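Long-range contact in glycosyl hydrolase, family 38 (Enterococcus faecalis, PDB 5KBP), which probably hydrolyses alpha-mannosidic linkages in carbohydrates, as a metal-dependent alpha-mannosidase of glycoside hydrolase family 38: residues N570-F575 and G755-W760. Residues are numbered along the deposited sequence; the frame is centred on the assembly and turned at random.
Sequences NEYIFF and GELGDW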
# COMPACT_ATOMS: atom_id res chain seq x y z
N ASN A 570 -16.43 3.83 19.60
CA ASN A 570 -15.16 3.96 18.89
C ASN A 570 -14.90 2.65 18.14
O ASN A 570 -15.77 1.78 18.06
CB ASN A 570 -14.03 4.31 19.86
CG ASN A 570 -14.01 3.41 21.09
OD1 ASN A 570 -14.17 2.19 20.98
ND2 ASN A 570 -13.82 4.00 22.26
N GLU A 571 -13.70 2.53 17.58
CA GLU A 571 -13.34 1.32 16.85
C GLU A 571 -13.26 0.10 17.76
O GLU A 571 -13.30 -1.03 17.26
CB GLU A 571 -12.01 1.52 16.13
CG GLU A 571 -11.99 2.74 15.22
CD GLU A 571 -10.74 2.82 14.36
OE1 GLU A 571 -10.86 2.84 13.12
OE2 GLU A 571 -9.63 2.86 14.94
N TYR A 572 -13.15 0.30 19.07
CA TYR A 572 -13.10 -0.81 20.02
C TYR A 572 -14.47 -1.24 20.51
O TYR A 572 -14.74 -2.44 20.65
CB TYR A 572 -12.24 -0.44 21.23
CG TYR A 572 -10.75 -0.36 20.97
CD1 TYR A 572 -9.95 -1.48 21.08
CD2 TYR A 572 -10.15 0.85 20.63
CE1 TYR A 572 -8.58 -1.42 20.86
CE2 TYR A 572 -8.78 0.92 20.41
CZ TYR A 572 -8.01 -0.21 20.52
OH TYR A 572 -6.65 -0.14 20.29
N ILE A 573 -15.35 -0.28 20.80
CA ILE A 573 -16.55 -0.52 21.58
C ILE A 573 -17.75 0.11 20.90
O ILE A 573 -17.68 1.24 20.40
CB ILE A 573 -16.40 0.03 23.02
CG1 ILE A 573 -15.18 -0.60 23.70
CG2 ILE A 573 -17.66 -0.22 23.84
CD1 ILE A 573 -14.93 -0.10 25.10
N PHE A 574 -18.86 -0.63 20.87
CA PHE A 574 -20.14 -0.11 20.42
C PHE A 574 -20.91 0.44 21.61
O PHE A 574 -20.91 -0.15 22.69
CB PHE A 574 -20.96 -1.21 19.73
CG PHE A 574 -22.42 -0.87 19.55
CD1 PHE A 574 -22.84 -0.14 18.46
CD2 PHE A 574 -23.37 -1.31 20.47
CE1 PHE A 574 -24.18 0.17 18.29
CE2 PHE A 574 -24.71 -1.00 20.30
CZ PHE A 574 -25.12 -0.26 19.21
N PHE A 575 -21.58 1.57 21.40
CA PHE A 575 -22.41 2.16 22.45
C PHE A 575 -23.55 2.92 21.78
O PHE A 575 -23.32 3.91 21.09
CB PHE A 575 -21.60 3.09 23.35
CG PHE A 575 -22.39 3.66 24.49
CD1 PHE A 575 -22.64 2.91 25.63
CD2 PHE A 575 -22.90 4.95 24.42
CE1 PHE A 575 -23.37 3.43 26.68
CE2 PHE A 575 -23.63 5.48 25.47
CZ PHE A 575 -23.87 4.72 26.60
N GLY A 755 -16.20 7.24 14.38
CA GLY A 755 -15.37 8.34 13.91
C GLY A 755 -14.04 8.52 14.62
O GLY A 755 -13.24 9.38 14.23
N GLU A 756 -13.79 7.74 15.67
CA GLU A 756 -12.57 7.89 16.45
C GLU A 756 -11.98 6.52 16.76
O GLU A 756 -12.70 5.51 16.80
CB GLU A 756 -12.81 8.64 17.76
CG GLU A 756 -13.77 7.94 18.71
CD GLU A 756 -13.68 8.48 20.12
OE1 GLU A 756 -12.75 9.26 20.41
OE2 GLU A 756 -14.55 8.13 20.95
N LEU A 757 -10.67 6.50 16.99
CA LEU A 757 -10.00 5.27 17.41
C LEU A 757 -10.42 4.88 18.82
O LEU A 757 -10.89 3.76 19.06
CB LEU A 757 -8.48 5.44 17.31
CG LEU A 757 -7.54 4.27 17.62
CD1 LEU A 757 -6.25 4.43 16.85
CD2 LEU A 757 -7.24 4.13 19.11
N GLY A 758 -10.26 5.79 19.78
CA GLY A 758 -10.61 5.54 21.16
C GLY A 758 -9.42 5.31 22.06
O GLY A 758 -8.36 5.91 21.87
N ASP A 759 -9.59 4.44 23.05
CA ASP A 759 -8.52 3.98 23.94
C ASP A 759 -7.94 5.17 24.70
O ASP A 759 -8.72 5.88 25.36
CB ASP A 759 -7.51 3.17 23.12
CG ASP A 759 -6.63 2.28 23.98
OD1 ASP A 759 -7.06 1.15 24.30
OD2 ASP A 759 -5.51 2.70 24.34
N TRP A 760 -6.64 5.43 24.65
CA TRP A 760 -5.98 6.35 25.57
C TRP A 760 -5.99 7.80 25.12
O TRP A 760 -5.38 8.64 25.79
CB TRP A 760 -4.53 5.90 25.80
CG TRP A 760 -3.68 5.89 24.56
CD1 TRP A 760 -3.57 4.87 23.65
CD2 TRP A 760 -2.82 6.94 24.09
NE1 TRP A 760 -2.70 5.23 22.65
CE2 TRP A 760 -2.22 6.49 22.90
CE3 TRP A 760 -2.50 8.21 24.57
CZ2 TRP A 760 -1.32 7.27 22.18
CZ3 TRP A 760 -1.60 8.98 23.85
CH2 TRP A 760 -1.03 8.51 22.67
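Glu571 N joins the two loops by a hydrogen bond to Glu756 O (3.2 Å), made in the plane of that carbonyl, and by a weak, longer one to Leu757 O. This forked grip shows how a single amide can tie two loops far apart in sequence. Asn570 shapes the donor loop: with chi1 at 49°, its amide folds back over its own backbone, and OD1 accepts from Tyr572 N (2.9 Å), an Asx turn, and from Ile573 N (2.7 Å), which makes an Asx motif. Its CB meets Leu757 O at 3.3 Å, while ND2 lies against Gly758 CA.

Side-chain packing flanks the bonds. Leu757 CD2 makes an apolar contact with the edge of the Tyr572 ring at CE2 (3.8 Å), and Asp759 crosses one face, its carboxylate plane inclined 35° to the ring. The extended Glu571 slants across Leu757, its OE2 3.7 Å from Leu757 CG.

Both glutamates are held from outside the pair by salt bridges, Glu571 OE1 to Arg303 and Glu756 OE2 to Arg633. In the family 38 C-terminal domain, the loop after strand 555-566 here meets that between strands 745-753 and 772-783; strands 555-566 and 745-753 both pair with strand 672-679 in one antiparallel sheet.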